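Local coordinates for protein high choriolytic enzyme 1 (Oryzias latipes, PDB 3VTG) that cuts proteins of the inner egg envelope as a zinc-dependent astacin-family protease, letting the newly hatched fish swim free, at residues 23-28 and 60-65. Numbering follows the deposited sequence.
Sequences PYVISS and YDFISV
P23–I26 and F62–V65 run side by side as neighbouring parallel strands in the mixed β-sheet of the astacin protease fold, the chain between them passing through helix 32-43 and edge strand 51-55; their axes diverge by only 18°. Four backbone bonds form the parallel ladder: I63 N to P23 O, V25 N to I63 O, V65 N to V25 O with an N-H...O angle of 174°, and S27 N to V65 O. V25 thus lends both its N-H and its carbonyl, straddling S64.

The two faces are filled differently. On the face of V25 and S64, the CG2 branch of V25 is the bump, and its hollow lies between the F62 ring edge (CE1, 3.7 Å, near the ring plane) and the S64 side chain (OG, 3.9 Å). F62 holds CG between its backbone N and carbonyl carbon (chi1 70°), which stands the ring out on V25's face of the sheet, its CD1–CE1 edge turned to V25 CG2; R56 also meets the ring in a cation-pi contact. On the other face, I26 and V65 lie alongside each other, CG1 to CB 4.2 Å; I26 continues onto V35 and I38 of helix 32-43, and V65 onto I86. Of the Y24 side chain, CB touches I63, while Y24 CA makes a CA-H...O contact to I63 O; the ring leads off so that its hydroxyl bonds E39. At the start of the pair, the P23 ring packs on the carbonyl of D61, just before the second strand, with CG 3.5 Å from D61 O.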
ATOM      1  N   PRO A  23      10.941   8.772   8.725  1.00  8.18           N
ATOM      2  CA  PRO A  23      10.626   8.986  10.135  1.00  8.21           C
ATOM      3  C   PRO A  23       9.136   8.856  10.410  1.00  8.13           C
ATOM      4  O   PRO A  23       8.312   9.172   9.548  1.00  7.98           O
ATOM      5  CB  PRO A  23      11.082  10.429  10.393  1.00  8.37           C
ATOM      6  CG  PRO A  23      11.835  10.847   9.174  1.00  8.64           C
ATOM      7  CD  PRO A  23      11.279  10.035   8.050  1.00  8.33           C
ATOM      8  N   TYR A  24       8.800   8.395  11.610  1.00  8.13           N
ATOM      9  CA  TYR A  24       7.402   8.248  12.006  1.00  8.19           C
ATOM     10  C   TYR A  24       7.194   8.508  13.489  1.00  8.09           C
ATOM     11  O   TYR A  24       8.129   8.410  14.285  1.00  8.10           O
ATOM     12  CB  TYR A  24       6.873   6.850  11.652  1.00  8.39           C
ATOM     13  CG  TYR A  24       7.522   5.742  12.454  1.00  8.54           C
ATOM     14  CD1 TYR A  24       7.036   5.381  13.716  1.00  8.68           C
ATOM     15  CD2 TYR A  24       8.631   5.063  11.959  1.00  8.62           C
ATOM     16  CE1 TYR A  24       7.644   4.381  14.457  1.00  8.79           C
ATOM     17  CE2 TYR A  24       9.242   4.061  12.690  1.00  8.74           C
ATOM     18  CZ  TYR A  24       8.747   3.725  13.936  1.00  8.82           C
ATOM     19  OH  TYR A  24       9.358   2.729  14.652  1.00  9.04           O
ATOM     20  N   VAL A  25       5.953   8.838  13.836  1.00  8.01           N
ATOM     21  CA  VAL A  25       5.492   8.848  15.220  1.00  8.09           C
ATOM     22  C   VAL A  25       4.243   7.978  15.308  1.00  8.19           C
ATOM     23  O   VAL A  25       3.480   7.871  14.342  1.00  8.21           O
ATOM     24  CB  VAL A  25       5.217  10.281  15.755  1.00  8.10           C
ATOM     25  CG1 VAL A  25       6.499  11.105  15.785  1.00  8.20           C
ATOM     26  CG2 VAL A  25       4.137  10.994  14.950  1.00  8.18           C
ATOM     27  N   ILE A  26       4.052   7.341  16.457  1.00  8.36           N
ATOM     28  CA  ILE A  26       2.879   6.509  16.694  1.00  8.51           C
ATOM     29  C   ILE A  26       2.067   7.109  17.840  1.00  8.53           C
ATOM     30  O   ILE A  26       2.597   7.348  18.930  1.00  8.55           O
ATOM     31  CB  ILE A  26       3.274   5.042  16.988  1.00  8.54           C
ATOM     32  CG1 ILE A  26       3.965   4.420  15.764  1.00  8.68           C
ATOM     33  CG2 ILE A  26       2.054   4.220  17.385  1.00  8.69           C
ATOM     34  CD1 ILE A  26       4.581   3.055  16.004  1.00  8.63           C
ATOM     35  N   SER A  27       0.787   7.355  17.578  1.00  8.62           N
ATOM     36  CA  SER A  27      -0.118   7.979  18.549  1.00  8.87           C
ATOM     37  C   SER A  27      -0.042   7.336  19.933  1.00  9.04           C
ATOM     38  O   SER A  27       0.037   6.111  20.055  1.00  9.05           O
ATOM     39  CB  SER A  27      -1.559   7.921  18.041  1.00  8.89           C
ATOM     40  OG  SER A  27      -2.482   8.332  19.040  1.00  8.85           O
ATOM     41  N   SER A  28      -0.082   8.177  20.967  1.00  9.39           N
ATOM     42  CA  SER A  28      -0.104   7.726  22.360  1.00  9.82           C
ATOM     43  C   SER A  28      -1.337   6.877  22.695  1.00  9.96           C
ATOM     44  O   SER A  28      -1.364   6.203  23.727  1.00 10.31           O
ATOM     45  CB  SER A  28      -0.018   8.925  23.309  1.00 10.14           C
ATOM     46  OG  SER A  28      -1.221   9.669  23.302  1.00 10.57           O
ATOM     47  N   TYR A  60      11.404  17.062   9.317  1.00 10.43           N
ATOM     48  CA  TYR A  60      10.238  17.790   8.845  1.00 10.62           C
ATOM     49  C   TYR A  60       9.177  16.880   8.206  1.00 10.30           C
ATOM     50  O   TYR A  60       7.996  16.989   8.533  1.00 10.26           O
ATOM     51  CB  TYR A  60      10.626  18.935   7.901  1.00 11.38           C
ATOM     52  CG  TYR A  60       9.413  19.540   7.246  1.00 11.99           C
ATOM     53  CD1 TYR A  60       8.462  20.233   7.999  1.00 12.38           C
ATOM     54  CD2 TYR A  60       9.189  19.382   5.885  1.00 12.39           C
ATOM     55  CE1 TYR A  60       7.332  20.759   7.404  1.00 12.82           C
ATOM     56  CE2 TYR A  60       8.063  19.914   5.281  1.00 12.76           C
ATOM     57  CZ  TYR A  60       7.142  20.600   6.045  1.00 13.14           C
ATOM     58  OH  TYR A  60       6.025  21.118   5.444  1.00 14.34           O
ATOM     59  N   ASP A  61       9.596  15.996   7.302  1.00  9.95           N
ATOM     60  CA  ASP A  61       8.677  15.053   6.658  1.00  9.70           C
ATOM     61  C   ASP A  61       8.597  13.775   7.476  1.00  9.19           C
ATOM     62  O   ASP A  61       9.613  13.123   7.713  1.00  9.13           O
ATOM     63  CB  ASP A  61       9.131  14.709   5.234  1.00 10.18           C
ATOM     64  CG  ASP A  61       9.366  15.934   4.373  1.00 10.59           C
ATOM     65  OD1 ASP A  61       8.475  16.802   4.294  1.00 10.93           O
ATOM     66  OD2 ASP A  61      10.441  16.008   3.748  1.00 11.37           O
ATOM     67  N   PHE A  62       7.393  13.414   7.905  1.00  8.73           N
ATOM     68  CA  PHE A  62       7.225  12.217   8.727  1.00  8.44           C
ATOM     69  C   PHE A  62       5.813  11.664   8.664  1.00  8.20           C
ATOM     70  O   PHE A  62       4.868  12.378   8.325  1.00  8.11           O
ATOM     71  CB  PHE A  62       7.640  12.486  10.186  1.00  8.49           C
ATOM     72  CG  PHE A  62       6.704  13.392  10.940  1.00  8.53           C
ATOM     73  CD1 PHE A  62       5.768  12.862  11.822  1.00  8.62           C
ATOM     74  CD2 PHE A  62       6.772  14.775  10.791  1.00  8.60           C
ATOM     75  CE1 PHE A  62       4.910  13.688  12.529  1.00  8.72           C
ATOM     76  CE2 PHE A  62       5.913  15.606  11.493  1.00  8.69           C
ATOM     77  CZ  PHE A  62       4.984  15.062  12.366  1.00  8.76           C
ATOM     78  N   ILE A  63       5.685  10.384   9.000  1.00  7.92           N
ATOM     79  CA  ILE A  63       4.395   9.713   9.064  1.00  7.82           C
ATOM     80  C   ILE A  63       3.871   9.740  10.499  1.00  7.73           C
ATOM     81  O   ILE A  63       4.587   9.394  11.443  1.00  7.77           O
ATOM     82  CB  ILE A  63       4.492   8.259   8.557  1.00  7.72           C
ATOM     83  CG1 ILE A  63       4.938   8.234   7.088  1.00  7.74           C
ATOM     84  CG2 ILE A  63       3.162   7.538   8.730  1.00  7.77           C
ATOM     85  CD1 ILE A  63       5.234   6.849   6.548  1.00  7.73           C
ATOM     86  N   SER A  64       2.618  10.162  10.651  1.00  7.81           N
ATOM     87  CA  SER A  64       1.939  10.132  11.935  1.00  7.89           C
ATOM     88  C   SER A  64       0.903   9.017  11.918  1.00  7.91           C
ATOM     89  O   SER A  64      -0.114   9.116  11.231  1.00  7.85           O
ATOM     90  CB  SER A  64       1.278  11.483  12.203  1.00  7.94           C
ATOM     91  OG  SER A  64       0.582  11.467  13.435  1.00  8.07           O
ATOM     92  N   VAL A  65       1.177   7.948  12.660  1.00  7.90           N
ATOM     93  CA  VAL A  65       0.278   6.795  12.720  1.00  8.16           C
ATOM     94  C   VAL A  65      -0.805   7.039  13.771  1.00  8.27           C
ATOM     95  O   VAL A  65      -0.508   7.237  14.954  1.00  8.29           O
ATOM     96  CB  VAL A  65       1.029   5.473  13.004  1.00  8.12           C
ATOM     97  CG1 VAL A  65       0.077   4.288  12.918  1.00  8.16           C
ATOM     98  CG2 VAL A  65       2.192   5.288  12.033  1.00  8.21           C
TER